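PDB 5UR2: bifunctional protein PutA from Bdellovibrio bacteriovorus, which probably converts L-proline to L-glutamate in two steps, joining a flavin-dependent proline dehydrogenase to an NAD+-dependent L-glutamate gamma-semialdehyde dehydrogenase. Local coordinates for residues 559-564 / 684-689; 581-586 / 642-647; 760-765 / 797-802; 828-833 / 874-879; 900-905 / 945-950. One frame throughout, in Å; residues are numbered along the deposited sequence.

Overall arrangement
All five contacts lie in the aldehyde dehydrogenase part of the chain. Contact 2 falls within the chain between the two halves of contact 1; contacts 3, 4 and 5 follow in series. Contact 1 is outlying, its centre about 47 Å from that of contact 3 across the chain's centre. Contacts 2, 4 and 5 gather near the predicted active-site Cys-780 and Glu-746, with centres about 18 to 23 Å apart; contacts 2 and 4 touch where Asn-642 meets Phe-877. Helices 790-806 and 825-841 link contacts 3 and 4 in sequence. Contact 5 lies both near the predicted active site and against the second subunit, while contact 3 meets that subunit away from the site.

Contact 1 of 5, residues 559-564 / 684-689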
# COMPACT_ATOMS: atom_id res chain seq x y z
N ALA B 559 9.10 -19.29 1.12
CA ALA B 559 8.98 -20.71 0.78
C ALA B 559 8.95 -21.60 2.03
O ALA B 559 8.26 -22.62 2.05
CB ALA B 559 10.12 -21.12 -0.16
N LEU B 560 9.71 -21.22 3.06
CA LEU B 560 9.64 -21.96 4.33
C LEU B 560 8.25 -21.86 4.94
O LEU B 560 7.71 -22.85 5.44
CB LEU B 560 10.71 -21.45 5.30
CG LEU B 560 12.12 -21.99 5.01
CD1 LEU B 560 13.19 -21.37 5.89
CD2 LEU B 560 12.13 -23.51 5.19
N VAL B 561 7.65 -20.66 4.88
CA VAL B 561 6.31 -20.46 5.40
C VAL B 561 5.27 -21.22 4.58
O VAL B 561 4.28 -21.74 5.12
CB VAL B 561 6.02 -18.95 5.48
CG1 VAL B 561 4.54 -18.71 5.82
CG2 VAL B 561 6.92 -18.35 6.52
N ASP B 562 5.46 -21.28 3.26
CA ASP B 562 4.58 -22.09 2.42
C ASP B 562 4.68 -23.57 2.79
O ASP B 562 3.67 -24.28 2.81
CB ASP B 562 4.89 -21.89 0.94
CG ASP B 562 4.15 -20.70 0.34
OD1 ASP B 562 2.99 -20.44 0.73
OD2 ASP B 562 4.73 -20.06 -0.56
N LYS B 563 5.90 -24.05 3.05
CA LYS B 563 6.05 -25.46 3.41
C LYS B 563 5.35 -25.75 4.72
O LYS B 563 4.70 -26.79 4.87
CB LYS B 563 7.53 -25.85 3.48
CG LYS B 563 7.76 -27.37 3.52
CD LYS B 563 9.25 -27.73 3.50
CE LYS B 563 9.47 -29.25 3.60
NZ LYS B 563 10.91 -29.59 3.85
N LEU B 564 5.43 -24.81 5.68
CA LEU B 564 4.69 -24.96 6.93
C LEU B 564 3.20 -25.13 6.67
O LEU B 564 2.56 -26.03 7.23
CB LEU B 564 4.95 -23.75 7.84
CG LEU B 564 4.13 -23.70 9.13
CD1 LEU B 564 4.40 -24.95 9.94
CD2 LEU B 564 4.40 -22.42 9.95
N ALA B 684 9.41 -28.13 8.64
CA ALA B 684 9.43 -27.27 7.46
C ALA B 684 10.86 -26.83 7.12
O ALA B 684 11.15 -26.51 5.96
CB ALA B 684 8.53 -26.06 7.68
N GLY B 685 11.74 -26.80 8.11
CA GLY B 685 13.15 -26.53 7.91
C GLY B 685 13.65 -25.16 8.36
O GLY B 685 14.69 -24.72 7.87
N PHE B 686 12.95 -24.49 9.28
CA PHE B 686 13.45 -23.22 9.77
C PHE B 686 14.76 -23.45 10.52
O PHE B 686 14.83 -24.33 11.38
CB PHE B 686 12.41 -22.56 10.68
CG PHE B 686 11.25 -21.96 9.92
CD1 PHE B 686 10.19 -22.75 9.52
CD2 PHE B 686 11.22 -20.61 9.61
CE1 PHE B 686 9.13 -22.20 8.82
CE2 PHE B 686 10.17 -20.06 8.92
CZ PHE B 686 9.12 -20.86 8.51
N PRO B 687 15.82 -22.69 10.21
CA PRO B 687 17.12 -22.92 10.85
C PRO B 687 17.04 -22.75 12.36
O PRO B 687 16.19 -22.03 12.89
CB PRO B 687 18.03 -21.84 10.23
CG PRO B 687 17.35 -21.38 9.02
CD PRO B 687 15.86 -21.55 9.28
N GLN B 688 17.98 -23.40 13.05
CA GLN B 688 18.00 -23.34 14.50
C GLN B 688 18.04 -21.90 14.99
O GLN B 688 18.79 -21.07 14.47
CB GLN B 688 19.20 -24.11 15.04
CG GLN B 688 20.52 -23.53 14.63
CD GLN B 688 21.68 -24.21 15.32
OE1 GLN B 688 21.71 -25.44 15.44
NE2 GLN B 688 22.63 -23.42 15.79
N GLY B 689 17.22 -21.60 15.99
CA GLY B 689 17.19 -20.30 16.63
C GLY B 689 16.29 -19.27 15.97
O GLY B 689 15.99 -18.25 16.59
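Phe-686, its CG anti to the carbonyl carbon (chi1 -75°), brings one face of its phenyl ring under Leu-560 CB, while the leucine's own chi1 of -79° sends CD2 to Ala-684 O. The ring follows the Schellman motif that closes helix 671-684, with Gly-685 in positive phi; this helix is the crossover between the parallel strands 661-665 and 691-693, a beta-alpha-beta unit of the Rossmann type. Helix 554-570 packs against its C-terminal end. Leu-560 CB lies 4.0 Å from the centroid of the Phe-686 ring, close enough to the normal for a CH-pi contact, though displaced toward the rim. Val-561 meets the same ring at its edge, in plane, with CG2 3.9 Å from Phe-686 CZ. Val-561 also touches Cys-601 of helix 587-611 and Thr-653 of helix 646-657. One turn after Leu-560, Leu-564 meets the Ala-684 methyl: Ala-684 CB is 3.9 Å from Leu-564 N and 4.3 Å from Leu-564 CB. No hydrogen bond crosses this interface. Toward solvent, the extended chain of Lys-563 runs past the end of helix 671-684, and its aliphatic part does the touching: Lys-563 CD lies 3.3 Å from Ala-684 O, an oxygen that Leu-560 CD2 also approaches, to 3.2 Å.

Contact 2 of 5, residues 581-586 / 642-647; sequences LEVGKP and NFPLAI
The Phe-643 ring is met obliquely by the ammonium of Lys-585: NZ stands 4.2 Å from the ring centroid and 34° off its normal, an off-centre cation-pi contact in which Phe-643 CD2, at 3.7 Å from NZ, is the nearest ring atom. A second aromatic ring, that of Phe-775, also makes a cation-pi contact with this lysine. Lys-585 gets there by a bend at chi3 (78°) that carries its end past the Pro-644 ring, with Lys-585 CD 3.6 Å from Pro-644 CD. Val-583 lays CG2 obliquely against the same proline, 3.8 Å from Pro-644 CG, so that Val-583 and Lys-585 together pack on Pro-644 just before helix 646-657. The lysine's hydrogen bond across the contact goes from NZ to Asn-642 O (3.1 Å), arriving in the carbonyl plane on a lone pair with a C=O...N angle of 141°. Its stronger partner is Asp-593, whose OD1 forms a salt bridge with NZ while OD2 accepts from the backbone N of Leu-645 and Ala-646 at the start of helix 646-657. Asn-642, in the Asn-Phe-Pro sequence characteristic of aldehyde dehydrogenases, sends ND2 to Gln-778 O, and its side chain lies about 5 Å from that of Cys-780, consistent with the oxyanion-hole asparagine of this family. A carboxylate, a carbonyl and two aromatic rings thus surround one buried amine, a setting likely to favour its charged form and to fix the backbone on which Asn-642 sits.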
# COMPACT_ATOMS: atom_id res chain seq x y z
N LEU B 581 -9.26 -31.95 22.03
CA LEU B 581 -9.01 -32.55 23.34
C LEU B 581 -8.38 -31.57 24.33
O LEU B 581 -8.77 -31.55 25.50
CB LEU B 581 -8.11 -33.79 23.18
CG LEU B 581 -8.71 -34.99 22.43
CD1 LEU B 581 -7.66 -36.04 22.19
CD2 LEU B 581 -9.83 -35.59 23.28
N GLU B 582 -7.42 -30.74 23.90
CA GLU B 582 -6.72 -29.87 24.85
C GLU B 582 -7.50 -28.60 25.15
O GLU B 582 -7.46 -28.12 26.29
CB GLU B 582 -5.33 -29.49 24.32
CG GLU B 582 -4.50 -28.76 25.36
CD GLU B 582 -3.22 -28.15 24.81
OE1 GLU B 582 -3.12 -27.93 23.59
OE2 GLU B 582 -2.29 -27.88 25.60
N VAL B 583 -8.20 -28.04 24.18
CA VAL B 583 -8.84 -26.73 24.34
C VAL B 583 -10.37 -26.82 24.38
O VAL B 583 -11.02 -25.81 24.70
CB VAL B 583 -8.37 -25.76 23.24
CG1 VAL B 583 -8.70 -24.33 23.60
CG2 VAL B 583 -6.88 -25.90 23.03
N GLY B 584 -10.97 -27.98 24.10
CA GLY B 584 -12.42 -28.08 24.08
C GLY B 584 -13.06 -27.48 22.84
O GLY B 584 -14.26 -27.18 22.85
N LYS B 585 -12.31 -27.32 21.76
CA LYS B 585 -12.88 -26.74 20.55
C LYS B 585 -13.73 -27.79 19.83
O LYS B 585 -13.22 -28.87 19.52
CB LYS B 585 -11.74 -26.24 19.66
CG LYS B 585 -11.04 -25.02 20.29
CD LYS B 585 -10.31 -24.13 19.28
CE LYS B 585 -11.22 -23.21 18.51
NZ LYS B 585 -10.44 -22.26 17.69
N PRO B 586 -15.01 -27.51 19.56
CA PRO B 586 -15.82 -28.45 18.76
C PRO B 586 -15.21 -28.67 17.38
O PRO B 586 -14.45 -27.83 16.88
CB PRO B 586 -17.18 -27.74 18.65
CG PRO B 586 -17.22 -26.81 19.84
CD PRO B 586 -15.80 -26.36 20.05
N ASN B 642 -7.53 -19.36 22.80
CA ASN B 642 -8.86 -19.61 22.24
C ASN B 642 -8.84 -19.89 20.74
O ASN B 642 -9.76 -20.53 20.23
CB ASN B 642 -9.80 -18.45 22.56
CG ASN B 642 -9.45 -17.18 21.82
OD1 ASN B 642 -8.28 -16.90 21.55
ND2 ASN B 642 -10.46 -16.38 21.52
N PHE B 643 -7.84 -19.40 20.01
CA PHE B 643 -7.56 -19.86 18.65
C PHE B 643 -6.14 -20.40 18.68
O PHE B 643 -5.20 -19.72 18.24
CB PHE B 643 -7.74 -18.75 17.61
CG PHE B 643 -9.18 -18.38 17.37
CD1 PHE B 643 -9.83 -17.50 18.21
CD2 PHE B 643 -9.88 -18.93 16.30
CE1 PHE B 643 -11.17 -17.17 18.00
CE2 PHE B 643 -11.21 -18.61 16.08
CZ PHE B 643 -11.86 -17.72 16.94
N PRO B 644 -5.96 -21.61 19.20
CA PRO B 644 -4.63 -22.01 19.72
C PRO B 644 -3.58 -22.25 18.66
O PRO B 644 -2.39 -22.13 18.98
CB PRO B 644 -4.94 -23.28 20.53
CG PRO B 644 -6.19 -23.83 19.91
CD PRO B 644 -6.99 -22.64 19.44
N LEU B 645 -3.94 -22.56 17.41
CA LEU B 645 -2.94 -22.65 16.35
C LEU B 645 -2.92 -21.40 15.48
O LEU B 645 -1.84 -20.90 15.14
CB LEU B 645 -3.17 -23.88 15.46
CG LEU B 645 -2.13 -24.23 14.38
CD1 LEU B 645 -0.81 -24.71 15.02
CD2 LEU B 645 -2.64 -25.25 13.36
N ALA B 646 -4.11 -20.89 15.12
CA ALA B 646 -4.22 -19.85 14.10
C ALA B 646 -3.55 -18.54 14.54
O ALA B 646 -2.70 -18.01 13.83
CB ALA B 646 -5.69 -19.62 13.73
N ILE B 647 -3.94 -18.00 15.70
CA ILE B 647 -3.42 -16.70 16.10
C ILE B 647 -1.91 -16.79 16.36
O ILE B 647 -1.12 -15.99 15.86
CB ILE B 647 -4.20 -16.16 17.31
CG1 ILE B 647 -5.62 -15.78 16.86
CG2 ILE B 647 -3.45 -14.97 17.93
CD1 ILE B 647 -6.53 -15.16 17.95

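Contact 3 of 5, residues 760-765 / 797-802; sequences DLDEAV and VDRLVE
Helices 761-765 and 797-802 run with their axes 10.2 Å apart at closest approach, crossing at -50°, and come nearest in backbone at Val-765 and Leu-800. Arg-799 and Asp-762 form the polar half of the contact. The arginine chain, bent at chi3, swings its guanidinium over the first turn of helix 761-773, where NH1 and NH2 both bind Asp-762 OD1, each at 3.0 Å. The two bonds differ in approach: NH2 meets the oxygen nearly along its C-O direction, whereas NH1 comes from 41° above the carboxylate plane. This follows from the steep setting of the two flat groups, 77° apart, with the acid at the guanidinium's edge. The bridge is extended toward the proline dehydrogenase part of the chain, since Arg-799 NE pairs with Glu-154 and Asp-762 OD2 accepts from the backbone N of Ala-148. Farther along helix 761-773 the contact is apolar. Val-765 crosses the arginine at about a right angle, its CG2 3.9 Å from Arg-799 CB, while Val-765 CG1 rests 4.2 Å from Leu-800 CA. Asp-760 stands at the N-cap of helix 761-773, its OD1 accepting weakly from the backbone N of Asp-762 and Glu-763; its other oxygen forms a salt bridge with Arg-977 of the second subunit. Helix 761-773 connects the parallel, adjacent strands 751-755 and 783-789, and helix 790-806 leaves the second of them, the alternation of strand and covering helix seen in the catalytic domain of aldehyde dehydrogenases.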
# COMPACT_ATOMS: atom_id res chain seq x y z
N ASP B 760 -34.86 -9.48 9.30
CA ASP B 760 -35.22 -10.85 8.94
C ASP B 760 -34.90 -11.73 10.13
O ASP B 760 -33.72 -12.00 10.41
CB ASP B 760 -34.44 -11.28 7.69
CG ASP B 760 -34.86 -12.67 7.17
OD1 ASP B 760 -35.10 -13.59 7.98
OD2 ASP B 760 -34.92 -12.83 5.93
N LEU B 761 -35.93 -12.20 10.84
CA LEU B 761 -35.69 -12.87 12.12
C LEU B 761 -35.04 -14.24 11.95
O LEU B 761 -34.35 -14.71 12.87
CB LEU B 761 -37.00 -12.95 12.90
CG LEU B 761 -37.51 -11.54 13.26
CD1 LEU B 761 -38.79 -11.55 14.07
CD2 LEU B 761 -36.42 -10.82 14.04
N ASP B 762 -35.23 -14.90 10.81
CA ASP B 762 -34.49 -16.14 10.53
C ASP B 762 -32.99 -15.88 10.57
O ASP B 762 -32.23 -16.58 11.26
CB ASP B 762 -34.88 -16.73 9.17
CG ASP B 762 -36.23 -17.43 9.17
OD1 ASP B 762 -36.69 -17.87 10.25
OD2 ASP B 762 -36.82 -17.55 8.08
N GLU B 763 -32.53 -14.88 9.81
CA GLU B 763 -31.10 -14.57 9.78
C GLU B 763 -30.64 -14.05 11.14
O GLU B 763 -29.57 -14.44 11.63
CB GLU B 763 -30.81 -13.54 8.70
CG GLU B 763 -31.39 -13.82 7.33
CD GLU B 763 -30.44 -14.58 6.43
OE1 GLU B 763 -29.22 -14.49 6.63
OE2 GLU B 763 -30.93 -15.26 5.51
N ALA B 764 -31.43 -13.17 11.76
CA ALA B 764 -30.99 -12.51 12.98
C ALA B 764 -30.78 -13.51 14.11
O ALA B 764 -29.74 -13.49 14.77
CB ALA B 764 -31.99 -11.43 13.38
N VAL B 765 -31.75 -14.40 14.33
CA VAL B 765 -31.63 -15.36 15.43
C VAL B 765 -30.46 -16.30 15.19
O VAL B 765 -29.63 -16.54 16.09
CB VAL B 765 -32.94 -16.15 15.63
CG1 VAL B 765 -32.71 -17.31 16.60
CG2 VAL B 765 -34.01 -15.24 16.19
N VAL B 797 -36.94 -12.02 20.84
CA VAL B 797 -36.49 -12.66 22.07
C VAL B 797 -37.17 -14.01 22.26
O VAL B 797 -36.55 -14.97 22.73
CB VAL B 797 -36.71 -11.70 23.26
CG1 VAL B 797 -36.58 -12.43 24.58
CG2 VAL B 797 -35.70 -10.59 23.20
N ASP B 798 -38.45 -14.12 21.88
CA ASP B 798 -39.10 -15.43 22.00
C ASP B 798 -38.40 -16.47 21.12
O ASP B 798 -38.08 -17.56 21.58
CB ASP B 798 -40.59 -15.33 21.64
CG ASP B 798 -41.30 -16.70 21.64
OD1 ASP B 798 -41.53 -17.26 22.74
OD2 ASP B 798 -41.63 -17.23 20.55
N ARG B 799 -38.10 -16.12 19.86
CA ARG B 799 -37.42 -17.09 19.00
C ARG B 799 -35.98 -17.34 19.45
O ARG B 799 -35.49 -18.47 19.35
CB ARG B 799 -37.43 -16.61 17.55
CG ARG B 799 -38.81 -16.59 16.92
CD ARG B 799 -38.66 -16.45 15.41
NE ARG B 799 -38.20 -17.67 14.75
CZ ARG B 799 -37.78 -17.73 13.49
NH1 ARG B 799 -37.76 -16.62 12.75
NH2 ARG B 799 -37.39 -18.88 12.96
N LEU B 800 -35.30 -16.30 19.96
CA LEU B 800 -33.94 -16.46 20.48
C LEU B 800 -33.91 -17.45 21.63
O LEU B 800 -33.06 -18.35 21.68
CB LEU B 800 -33.39 -15.11 20.94
CG LEU B 800 -31.94 -15.15 21.45
CD1 LEU B 800 -30.95 -15.31 20.29
CD2 LEU B 800 -31.58 -13.93 22.33
N VAL B 801 -34.83 -17.29 22.59
CA VAL B 801 -34.90 -18.17 23.75
C VAL B 801 -35.23 -19.60 23.32
O VAL B 801 -34.61 -20.57 23.77
CB VAL B 801 -35.92 -17.63 24.77
CG1 VAL B 801 -36.24 -18.68 25.85
CG2 VAL B 801 -35.38 -16.35 25.41
N GLU B 802 -36.23 -19.75 22.45
CA GLU B 802 -36.59 -21.09 22.00
C GLU B 802 -35.45 -21.74 21.22
O GLU B 802 -35.21 -22.94 21.35
CB GLU B 802 -37.86 -21.05 21.15
CG GLU B 802 -39.10 -20.72 21.96
CD GLU B 802 -39.34 -21.70 23.10
OE1 GLU B 802 -39.16 -22.92 22.89
OE2 GLU B 802 -39.67 -21.25 24.22

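Contact 4 of 5, residues 828-833 / 874-879; sequences YDRILG and AEIFGP
From CB, Arg-830 leaves helix 825-841 toward the loop 874-879 with CG anti to the backbone N (chi1 175°), stays extended to CD, and then folds at chi3 and chi4, which turns the guanidinium edge-on to the carbonyl of Ile-876. CZ sits 3.2 Å from Ile-876 O because both terminal nitrogens bind that one atom: NH1 at 2.7 Å and NH2 at 2.8 Å from Ile-876 O. The oxygen lies close to the guanidinium plane, and the donors are tilted from the carbonyl plane by 17° and 22°. Sharing one acceptor leaves both N-H bonds well short of straight. NH2 also lies 4.0 Å from Phe-877 CB, while the guanidinium and phenyl planes are steeply inclined. The next helix residue, Ile-831, packs on the same loop. Its CD1 reaches into the loop and lies 3.8 Å from Gly-878 CA, where the glycine has no side chain to meet it; CD1 is also 3.8 Å from Phe-877 O, and the CG2 branch faces Pro-879. The loop holds Glu-Ile-Phe-Gly-Pro, a sequence typical of aldehyde dehydrogenases, and leads into strand 880-886. Phe-877 points its ring away from the helix toward the predicted nucleophile Cys-780, about 4 Å off between side chains, and touches Asn-642. One neutral carbonyl oxygen held by two N-H groups, with an isoleucine packed beside it, thus probably helps to fix the backbone from which an active-site aromatic projects; the charge of the exposed arginine probably strengthens both bonds.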
# COMPACT_ATOMS: atom_id res chain seq x y z
N TYR B 828 -14.22 -21.19 34.41
CA TYR B 828 -15.50 -21.75 34.83
C TYR B 828 -16.02 -21.05 36.08
O TYR B 828 -17.15 -20.55 36.10
CB TYR B 828 -15.34 -23.25 35.07
CG TYR B 828 -16.60 -23.96 35.53
CD1 TYR B 828 -17.55 -24.41 34.61
CD2 TYR B 828 -16.84 -24.19 36.88
CE1 TYR B 828 -18.69 -25.06 35.01
CE2 TYR B 828 -17.99 -24.85 37.30
CZ TYR B 828 -18.91 -25.27 36.36
OH TYR B 828 -20.06 -25.92 36.74
N ASP B 829 -15.20 -21.01 37.14
CA ASP B 829 -15.66 -20.40 38.39
C ASP B 829 -15.94 -18.91 38.22
O ASP B 829 -16.90 -18.39 38.80
CB ASP B 829 -14.63 -20.63 39.51
CG ASP B 829 -14.57 -22.09 39.95
OD1 ASP B 829 -15.55 -22.83 39.78
OD2 ASP B 829 -13.52 -22.52 40.45
N ARG B 830 -15.11 -18.21 37.46
CA ARG B 830 -15.34 -16.79 37.22
C ARG B 830 -16.67 -16.57 36.51
O ARG B 830 -17.46 -15.70 36.89
CB ARG B 830 -14.18 -16.21 36.41
CG ARG B 830 -14.36 -14.77 36.00
CD ARG B 830 -13.20 -14.27 35.14
NE ARG B 830 -13.06 -14.99 33.87
CZ ARG B 830 -13.91 -14.87 32.85
NH1 ARG B 830 -14.97 -14.08 32.96
NH2 ARG B 830 -13.71 -15.54 31.72
N ILE B 831 -16.95 -17.38 35.48
CA ILE B 831 -18.16 -17.21 34.70
C ILE B 831 -19.40 -17.54 35.52
O ILE B 831 -20.39 -16.80 35.50
CB ILE B 831 -18.09 -18.06 33.42
CG1 ILE B 831 -16.97 -17.53 32.51
CG2 ILE B 831 -19.44 -18.04 32.71
CD1 ILE B 831 -16.60 -18.49 31.40
N LEU B 832 -19.37 -18.65 36.27
CA LEU B 832 -20.51 -18.96 37.13
C LEU B 832 -20.73 -17.88 38.19
O LEU B 832 -21.86 -17.65 38.62
CB LEU B 832 -20.34 -20.32 37.79
CG LEU B 832 -21.09 -21.48 37.13
CD1 LEU B 832 -20.54 -21.76 35.75
CD2 LEU B 832 -21.10 -22.72 38.01
N GLY B 833 -19.66 -17.23 38.64
CA GLY B 833 -19.82 -16.12 39.56
C GLY B 833 -20.52 -14.94 38.92
O GLY B 833 -21.42 -14.33 39.51
N ALA B 874 -18.52 -5.12 31.13
CA ALA B 874 -17.31 -5.90 31.36
C ALA B 874 -17.32 -7.15 30.49
O ALA B 874 -18.34 -7.84 30.39
CB ALA B 874 -17.20 -6.29 32.84
N GLU B 875 -16.18 -7.44 29.86
CA GLU B 875 -16.10 -8.62 29.00
C GLU B 875 -16.09 -9.88 29.85
O GLU B 875 -15.37 -9.95 30.85
CB GLU B 875 -14.84 -8.57 28.11
CG GLU B 875 -14.72 -9.76 27.15
CD GLU B 875 -13.43 -9.73 26.32
OE1 GLU B 875 -12.36 -9.44 26.91
OE2 GLU B 875 -13.47 -10.01 25.09
N ILE B 876 -16.89 -10.87 29.47
CA ILE B 876 -17.04 -12.08 30.26
C ILE B 876 -16.29 -13.25 29.65
O ILE B 876 -15.79 -14.11 30.40
CB ILE B 876 -18.53 -12.42 30.45
CG1 ILE B 876 -19.28 -11.25 31.08
CG2 ILE B 876 -18.67 -13.67 31.30
CD1 ILE B 876 -20.81 -11.45 31.13
N PHE B 877 -16.18 -13.32 28.32
CA PHE B 877 -15.50 -14.42 27.64
C PHE B 877 -16.14 -15.75 28.00
O PHE B 877 -15.46 -16.75 28.26
CB PHE B 877 -14.00 -14.43 27.94
CG PHE B 877 -13.15 -14.53 26.71
CD1 PHE B 877 -13.01 -13.43 25.86
CD2 PHE B 877 -12.48 -15.70 26.41
CE1 PHE B 877 -12.23 -13.50 24.72
CE2 PHE B 877 -11.71 -15.79 25.27
CZ PHE B 877 -11.58 -14.68 24.42
N GLY B 878 -17.48 -15.76 28.03
CA GLY B 878 -18.25 -16.93 28.34
C GLY B 878 -19.59 -16.89 27.64
O GLY B 878 -19.93 -15.93 26.94
N PRO B 879 -20.43 -18.00 27.82
CA PRO B 879 -21.72 -18.09 27.10
C PRO B 879 -22.82 -17.31 27.80
O PRO B 879 -23.82 -17.88 28.27
CB PRO B 879 -21.97 -19.61 27.07
CG PRO B 879 -21.36 -20.09 28.35
CD PRO B 879 -20.15 -19.22 28.60

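Contact 5 of 5, residues 900-905 / 945-950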
# COMPACT_ATOMS: atom_id res chain seq x y z
N GLU B 900 -16.07 0.47 26.74
CA GLU B 900 -14.63 0.65 26.62
C GLU B 900 -14.07 0.14 25.31
O GLU B 900 -12.94 0.48 24.96
CB GLU B 900 -13.95 -0.12 27.76
CG GLU B 900 -13.45 0.68 28.93
CD GLU B 900 -12.68 -0.20 29.92
OE1 GLU B 900 -12.81 -1.45 29.87
OE2 GLU B 900 -11.94 0.36 30.75
N TYR B 901 -14.83 -0.66 24.57
CA TYR B 901 -14.31 -1.49 23.50
C TYR B 901 -14.86 -1.07 22.15
O TYR B 901 -15.89 -0.40 22.04
CB TYR B 901 -14.63 -2.96 23.77
CG TYR B 901 -13.98 -3.51 25.02
CD1 TYR B 901 -12.61 -3.80 25.04
CD2 TYR B 901 -14.72 -3.76 26.18
CE1 TYR B 901 -12.00 -4.31 26.17
CE2 TYR B 901 -14.12 -4.27 27.32
CZ TYR B 901 -12.76 -4.54 27.31
OH TYR B 901 -12.15 -5.06 28.44
N ALA B 902 -14.14 -1.47 21.10
CA ALA B 902 -14.52 -1.13 19.74
C ALA B 902 -13.95 -2.18 18.79
O ALA B 902 -13.22 -1.88 17.84
CB ALA B 902 -14.03 0.28 19.41
N LEU B 903 -14.30 -3.45 19.04
CA LEU B 903 -13.78 -4.55 18.24
C LEU B 903 -14.80 -4.95 17.16
O LEU B 903 -14.67 -4.48 16.02
CB LEU B 903 -13.40 -5.72 19.15
CG LEU B 903 -12.67 -6.91 18.49
CD1 LEU B 903 -11.66 -6.45 17.47
CD2 LEU B 903 -12.01 -7.79 19.54
N THR B 904 -15.81 -5.77 17.47
CA THR B 904 -16.79 -6.12 16.44
C THR B 904 -18.16 -5.54 16.78
O THR B 904 -18.44 -5.18 17.93
CB THR B 904 -16.90 -7.64 16.21
OG1 THR B 904 -17.47 -8.30 17.36
CG2 THR B 904 -15.55 -8.23 15.90
N GLY B 905 -19.01 -5.45 15.76
CA GLY B 905 -20.37 -4.97 15.93
C GLY B 905 -21.16 -5.27 14.68
O GLY B 905 -20.60 -5.47 13.60
N GLY B 945 -9.44 -3.84 16.16
CA GLY B 945 -10.26 -2.70 16.53
C GLY B 945 -9.55 -1.65 17.38
O GLY B 945 -8.33 -1.69 17.54
N PHE B 946 -10.32 -0.72 17.92
CA PHE B 946 -9.70 0.41 18.60
C PHE B 946 -10.33 0.60 19.98
O PHE B 946 -10.82 -0.36 20.56
CB PHE B 946 -9.78 1.67 17.71
CG PHE B 946 -11.11 1.87 16.99
CD1 PHE B 946 -11.36 1.23 15.78
CD2 PHE B 946 -12.07 2.75 17.49
CE1 PHE B 946 -12.57 1.41 15.09
CE2 PHE B 946 -13.29 2.94 16.81
CZ PHE B 946 -13.53 2.27 15.60
N LYS B 947 -10.30 1.84 20.50
CA LYS B 947 -10.55 2.09 21.91
C LYS B 947 -9.68 1.09 22.68
O LYS B 947 -8.54 0.86 22.29
CB LYS B 947 -12.03 1.97 22.25
CG LYS B 947 -12.91 3.08 21.63
CD LYS B 947 -14.35 3.04 22.18
CE LYS B 947 -15.27 4.00 21.42
NZ LYS B 947 -16.74 3.97 21.84
N MET B 948 -10.23 0.43 23.71
CA MET B 948 -9.45 -0.52 24.50
C MET B 948 -9.39 -1.93 23.89
O MET B 948 -8.92 -2.86 24.56
CB MET B 948 -9.97 -0.58 25.94
CG MET B 948 -9.87 0.74 26.72
SD MET B 948 -8.20 1.48 26.71
CE MET B 948 -7.34 0.23 27.61
N SER B 949 -9.79 -2.11 22.63
CA SER B 949 -9.67 -3.40 21.95
C SER B 949 -8.31 -3.65 21.33
O SER B 949 -8.04 -4.77 20.90
CB SER B 949 -10.75 -3.55 20.87
OG SER B 949 -12.03 -3.57 21.46
N GLY B 950 -7.44 -2.65 21.25
CA GLY B 950 -6.08 -2.90 20.81
C GLY B 950 -5.45 -1.67 20.18
O GLY B 950 -5.99 -0.58 20.21
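Ala-902 points its methyl at one face of the Phe-946 ring: CB is 4.0 Å from the ring centroid and 24° off the normal, a CH-pi contact displaced toward the rim. Phe-946 CG lies between its backbone N and carbonyl carbon (chi1 41°), which folds the ring back over the alanine. The extended chain of Lys-947 also touches this methyl, its CG 3.7 Å from Ala-902 CB and its amine bound to Glu-923. Ser-949 also points toward 900-905, its hydroxyl at the peptide N-H of Ala-902: Ala-902 N donates to Ser-949 OG at 3.0 Å and almost straight (164°). Because the same OG bonds to the carbonyl of Gly-748, the serine both accepts and donates. Tyr-901 passes its ring edge by this oxygen and leans on Met-948, CE1 to CB 4.3 Å. Two backbone bonds bracket the side chains, Phe-946 N to Ala-902 O at 3.1 Å and Met-948 N to Glu-900 O at 3.0 Å; Phe-946 to Ser-949 form a type II' turn that contains both donors. Gln-738 of the second subunit packs on Glu-900 and Lys-947. Strand 901-908 belongs to the sheet that includes 751-755 and 783-789, whereas 950-951 pairs with 742-746 of the Rossmann-type sheet, so the turn ties the two sheets together. With Leu-903 about 4 Å from the predicted active-site Cys-780, side chain to side chain, the paired bonds of Ser-949 satisfy a buried hydroxyl and probably help to hold the strand beside the catalytic centre.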